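Local coordinates for protein protease (PDB 5EUF) that acts as a zinc-dependent M16-family protease, probably a virulence factor that cleaves the human junctional adhesion molecule A and weakens the gastric epithelial barrier, at residues L17-V22 with K204-T209; V33-K38 with A192-V197. All coordinates share one frame; numbering follows the deposited sequence.

Contact 1. Residues L17-V22 with K204-T209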
loop_
_atom_site.group_PDB
_atom_site.type_symbol
_atom_site.label_atom_id
_atom_site.label_comp_id
_atom_site.label_asym_id
_atom_site.label_seq_id
_atom_site.Cartn_x
_atom_site.Cartn_y
_atom_site.Cartn_z
ATOM N N LEU B 17 17.258 12.916 25.143
ATOM C CA LEU B 17 16.530 11.860 25.834
ATOM C C LEU B 17 15.674 12.435 26.955
ATOM O O LEU B 17 16.166 13.179 27.806
ATOM C CB LEU B 17 17.491 10.814 26.403
ATOM C CG LEU B 17 16.797 9.649 27.116
ATOM C CD1 LEU B 17 16.572 8.494 26.159
ATOM C CD2 LEU B 17 17.569 9.196 28.340
ATOM N N GLN B 18 14.393 12.086 26.954
ATOM C CA GLN B 18 13.480 12.538 27.993
ATOM C C GLN B 18 13.415 11.524 29.129
ATOM O O GLN B 18 13.309 10.321 28.896
ATOM C CB GLN B 18 12.084 12.780 27.415
ATOM C CG GLN B 18 11.082 13.319 28.424
ATOM C CD GLN B 18 9.758 13.690 27.788
ATOM O OE1 GLN B 18 9.505 13.373 26.624
ATOM N NE2 GLN B 18 8.907 14.370 28.547
ATOM N N VAL B 19 13.488 12.016 30.362
ATOM C CA VAL B 19 13.416 11.150 31.531
ATOM C C VAL B 19 12.227 11.534 32.399
ATOM O O VAL B 19 12.143 12.660 32.886
ATOM C CB VAL B 19 14.704 11.219 32.377
ATOM C CG1 VAL B 19 14.759 10.053 33.353
ATOM C CG2 VAL B 19 15.926 11.215 31.480
ATOM N N VAL B 20 11.308 10.593 32.589
ATOM C CA VAL B 20 10.103 10.853 33.367
ATOM C C VAL B 20 10.020 9.950 34.593
ATOM O O VAL B 20 10.011 8.722 34.479
ATOM C CB VAL B 20 8.831 10.664 32.521
ATOM C CG1 VAL B 20 7.596 10.972 33.354
ATOM C CG2 VAL B 20 8.881 11.547 31.277
ATOM N N SER B 21 9.960 10.577 35.765
ATOM C CA SER B 21 9.843 9.862 37.027
ATOM C C SER B 21 8.446 10.037 37.615
ATOM O O SER B 21 7.980 11.161 37.799
ATOM C CB SER B 21 10.903 10.354 38.017
ATOM O OG SER B 21 10.673 9.840 39.317
ATOM N N VAL B 22 7.777 8.926 37.901
ATOM C CA VAL B 22 6.444 8.972 38.492
ATOM C C VAL B 22 6.427 8.224 39.824
ATOM O O VAL B 22 6.091 7.041 39.874
ATOM C CB VAL B 22 5.378 8.369 37.551
ATOM C CG1 VAL B 22 3.977 8.715 38.041
ATOM C CG2 VAL B 22 5.576 8.867 36.131
ATOM N N LYS B 204 16.910 10.377 42.394
ATOM C CA LYS B 204 17.705 9.163 42.247
ATOM C C LYS B 204 17.522 8.595 40.845
ATOM O O LYS B 204 18.476 8.118 40.231
ATOM C CB LYS B 204 17.322 8.120 43.298
ATOM C CG LYS B 204 18.123 6.827 43.190
ATOM C CD LYS B 204 17.711 5.816 44.251
ATOM C CE LYS B 204 18.462 4.500 44.081
ATOM N NZ LYS B 204 19.938 4.686 44.163
ATOM N N VAL B 205 16.289 8.648 40.347
ATOM C CA VAL B 205 15.985 8.219 38.986
ATOM C C VAL B 205 16.777 9.044 37.981
ATOM O O VAL B 205 17.402 8.501 37.067
ATOM C CB VAL B 205 14.476 8.340 38.666
ATOM C CG1 VAL B 205 14.224 8.147 37.178
ATOM C CG2 VAL B 205 13.672 7.337 39.473
ATOM N N PHE B 206 16.760 10.360 38.165
ATOM C CA PHE B 206 17.426 11.270 37.243
ATOM C C PHE B 206 18.936 11.059 37.207
ATOM O O PHE B 206 19.512 10.898 36.132
ATOM C CB PHE B 206 17.107 12.722 37.607
ATOM C CG PHE B 206 15.688 13.117 37.316
ATOM C CD1 PHE B 206 14.980 12.499 36.298
ATOM C CD2 PHE B 206 15.059 14.099 38.061
ATOM C CE1 PHE B 206 13.673 12.856 36.027
ATOM C CE2 PHE B 206 13.752 14.460 37.794
ATOM C CZ PHE B 206 13.058 13.837 36.776
ATOM N N GLU B 207 19.574 11.047 38.376
ATOM C CA GLU B 207 21.027 10.913 38.440
ATOM C C GLU B 207 21.490 9.542 37.949
ATOM O O GLU B 207 22.598 9.408 37.426
ATOM C CB GLU B 207 21.540 11.163 39.864
ATOM C CG GLU B 207 21.228 10.061 40.866
ATOM C CD GLU B 207 21.974 10.236 42.179
ATOM O OE1 GLU B 207 22.696 11.246 42.326
ATOM O OE2 GLU B 207 21.840 9.362 43.060
ATOM N N LEU B 208 20.644 8.529 38.107
ATOM C CA LEU B 208 20.985 7.188 37.646
ATOM C C LEU B 208 20.780 7.062 36.141
ATOM O O LEU B 208 21.524 6.356 35.462
ATOM C CB LEU B 208 20.163 6.132 38.388
ATOM C CG LEU B 208 20.920 5.344 39.462
ATOM C CD1 LEU B 208 21.561 6.282 40.472
ATOM C CD2 LEU B 208 20.003 4.351 40.155
ATOM N N THR B 209 19.770 7.750 35.622
ATOM C CA THR B 209 19.544 7.776 34.184
ATOM C C THR B 209 20.623 8.619 33.510
ATOM O O THR B 209 21.154 8.242 32.464
ATOM C CB THR B 209 18.154 8.324 33.838
ATOM O OG1 THR B 209 17.156 7.416 34.318
ATOM C CG2 THR B 209 18.002 8.473 32.337
#
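L17 opens the contact with one branch: its side chain crosses that of T209 at an angle, CD2 of L17 4.1 Å from CG2 of T209. Two residues on, V19 carries most of the interface from the strand side. Both of its methyls meet T209, the two side chains reaching toward each other tip to tip, with CG2 of V19 3.5 Å from CG2 of T209. The other branch, CG1, stands anti to the backbone N (chi1 -165°), which brings it against the F206 ring, in plane at its edge and 3.8 Å from CD1. The carbonyl O of V19 also faces that edge, 3.5 Å from CE1. At S21 the packing passes to V205, whose CG1 lies 4.1 Å from the S21 CB; the S21 hydroxyl is hydrogen-bonded to the hydroxyl of S202, at the start of the same helix. On the helix side, T209 OG1 donates to the V205 O at 3.0 Å, from above the carbonyl plane, while the T209 N reaches that oxygen from the opposite face. OG1 also lies beside CG1 of V19. The helix packs on the mixed sheet of an M16-peptidase alpha+beta domain, the short strand and helix segments roughly antiparallel, 151° between their N-to-C directions. Helix 102-113 packs beside it, touching L17 and T209, while on the other side of strand 18-23 V20 and V22 meet helix 365-376.

Contact 2. Residues V33-K38 with A192-V197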
loop_
_atom_site.group_PDB
_atom_site.type_symbol
_atom_site.label_atom_id
_atom_site.label_comp_id
_atom_site.label_asym_id
_atom_site.label_seq_id
_atom_site.Cartn_x
_atom_site.Cartn_y
_atom_site.Cartn_z
ATOM N N VAL B 33 10.705 -0.036 35.108
ATOM C CA VAL B 33 11.638 0.763 34.322
ATOM C C VAL B 33 11.294 0.695 32.840
ATOM O O VAL B 33 11.486 -0.337 32.204
ATOM C CB VAL B 33 13.090 0.294 34.527
ATOM C CG1 VAL B 33 14.048 1.228 33.815
ATOM C CG2 VAL B 33 13.416 0.223 36.007
ATOM N N ASP B 34 10.795 1.799 32.292
ATOM C CA ASP B 34 10.366 1.835 30.897
ATOM C C ASP B 34 11.341 2.559 29.978
ATOM O O ASP B 34 11.901 3.597 30.334
ATOM C CB ASP B 34 8.992 2.499 30.778
ATOM C CG ASP B 34 7.865 1.582 31.181
ATOM O OD1 ASP B 34 7.667 1.386 32.397
ATOM O OD2 ASP B 34 7.173 1.063 30.281
ATOM N N VAL B 35 11.533 1.997 28.790
ATOM C CA VAL B 35 12.212 2.689 27.705
ATOM C C VAL B 35 11.287 2.741 26.499
ATOM O O VAL B 35 10.972 1.713 25.905
ATOM C CB VAL B 35 13.530 2.008 27.313
ATOM C CG1 VAL B 35 14.089 2.638 26.046
ATOM C CG2 VAL B 35 14.533 2.109 28.445
ATOM N N LEU B 36 10.843 3.942 26.150
ATOM C CA LEU B 36 9.926 4.117 25.034
ATOM C C LEU B 36 10.641 4.676 23.809
ATOM O O LEU B 36 11.356 5.673 23.899
ATOM C CB LEU B 36 8.782 5.049 25.421
ATOM C CG LEU B 36 8.148 4.856 26.795
ATOM C CD1 LEU B 36 7.095 5.927 27.025
ATOM C CD2 LEU B 36 7.548 3.470 26.913
ATOM N N TYR B 37 10.447 4.031 22.666
ATOM C CA TYR B 37 10.943 4.565 21.408
ATOM C C TYR B 37 9.773 5.042 20.559
ATOM O O TYR B 37 8.811 4.302 20.347
ATOM C CB TYR B 37 11.759 3.518 20.654
ATOM C CG TYR B 37 13.090 3.191 21.295
ATOM C CD1 TYR B 37 14.204 3.996 21.078
ATOM C CD2 TYR B 37 13.237 2.071 22.104
ATOM C CE1 TYR B 37 15.423 3.696 21.654
ATOM C CE2 TYR B 37 14.451 1.762 22.684
ATOM C CZ TYR B 37 15.540 2.579 22.460
ATOM O OH TYR B 37 16.750 2.276 23.040
ATOM N N LYS B 38 9.852 6.277 20.076
ATOM C CA LYS B 38 8.795 6.834 19.236
ATOM C C LYS B 38 8.847 6.240 17.834
ATOM O O LYS B 38 8.979 6.965 16.848
ATOM C CB LYS B 38 8.912 8.356 19.166
ATOM C CG LYS B 38 8.860 9.048 20.518
ATOM C CD LYS B 38 9.048 10.548 20.372
ATOM C CE LYS B 38 8.917 11.261 21.706
ATOM N NZ LYS B 38 9.179 12.720 21.572
ATOM N N ALA B 192 13.991 8.716 22.108
ATOM C CA ALA B 192 13.671 7.761 23.167
ATOM C C ALA B 192 13.253 8.436 24.472
ATOM O O ALA B 192 13.634 9.573 24.749
ATOM C CB ALA B 192 14.854 6.840 23.414
ATOM N N ILE B 193 12.465 7.715 25.265
ATOM C CA ILE B 193 12.005 8.192 26.566
ATOM C C ILE B 193 12.223 7.135 27.641
ATOM O O ILE B 193 11.786 5.995 27.492
ATOM C CB ILE B 193 10.507 8.559 26.549
ATOM C CG1 ILE B 193 10.230 9.680 25.545
ATOM C CG2 ILE B 193 10.039 8.959 27.944
ATOM C CD1 ILE B 193 8.756 10.004 25.391
ATOM N N VAL B 194 12.900 7.513 28.720
ATOM C CA VAL B 194 13.091 6.614 29.852
ATOM C C VAL B 194 12.103 6.967 30.959
ATOM O O VAL B 194 12.172 8.046 31.552
ATOM C CB VAL B 194 14.530 6.673 30.398
ATOM C CG1 VAL B 194 14.671 5.791 31.629
ATOM C CG2 VAL B 194 15.524 6.256 29.321
ATOM N N LEU B 195 11.183 6.046 31.226
ATOM C CA LEU B 195 10.113 6.267 32.190
ATOM C C LEU B 195 10.251 5.330 33.382
ATOM O O LEU B 195 10.374 4.119 33.212
ATOM C CB LEU B 195 8.752 6.072 31.516
ATOM C CG LEU B 195 7.494 6.044 32.385
ATOM C CD1 LEU B 195 7.208 7.412 32.977
ATOM C CD2 LEU B 195 6.303 5.547 31.578
ATOM N N VAL B 196 10.238 5.894 34.586
ATOM C CA VAL B 196 10.332 5.093 35.805
ATOM C C VAL B 196 9.156 5.373 36.738
ATOM O O VAL B 196 8.954 6.504 37.184
ATOM C CB VAL B 196 11.654 5.354 36.557
ATOM C CG1 VAL B 196 11.683 4.568 37.859
ATOM C CG2 VAL B 196 12.850 4.995 35.680
ATOM N N VAL B 197 8.383 4.331 37.026
ATOM C CA VAL B 197 7.187 4.456 37.853
ATOM C C VAL B 197 7.242 3.483 39.030
ATOM O O VAL B 197 7.625 2.323 38.866
ATOM C CB VAL B 197 5.901 4.191 37.029
ATOM C CG1 VAL B 197 4.660 4.346 37.894
ATOM C CG2 VAL B 197 5.832 5.120 35.826
#
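Antiparallel pairing in the mixed sheet of the M16-peptidase fold joins 33-37 to 192-196, with D34 opposite L195 and L36 opposite I193 as the hydrogen-bonded pairs. Strand 192-198 thereby lies between strands 18-23 and 30-37. Each pair is closed by two bonds; L36 N to I193 O is nearly straight (174° at the hydrogen), and in it and the return bond from I193 N to L36 O each donor lies in the plane of the carbonyl it meets. In the D34-L195 pair, L195 N comes to D34 O tilted 34° from the plane of the D34 carbonyl. On the face of D34, L36, I193 and L195 the side chains pack tightly, CB of D34 lying 3.7 Å from CB of L195. The D34 carboxylate, swung to the side of its own backbone N (chi1 -78°), forms a salt bridge with R92 through OD2. Between the valines of the other face, covered by helix 102-113, the methyls stay 4.4 Å apart (V35 CG2 to V194 CG2). At the partly exposed end, the extended K38 chain crosses the I193 side chain at an angle, CE against CD1. Y37, whose ring also stacks with Y187, closes up the valine face at its end, its CE1 3.6 Å from the A192 CB.

Overall arrangement
Contacts 1 and 2 lie about 9 Å apart, centre to centre, and meet within one sheet: strand 192-198 runs between strands 18-23 and 30-37. Backbone bonds that are probably hydrogen bonds stitch them together, V22 N to V196 O and V196 N to V20 O, both 2.8 Å. In chain order strand 18-23 leads to 30-37, and strand 192-198 to helix 202-213; both segments of contact 2 fall between those of contact 1, so it nests inside the loop that contact 1 closes. Contact 1 lies away from the annotated sites. Contact 2 comes nearer: the side chain of Y37 is about 9 Å from that of E56, the likely proton acceptor of the zinc site that includes H53 and E133.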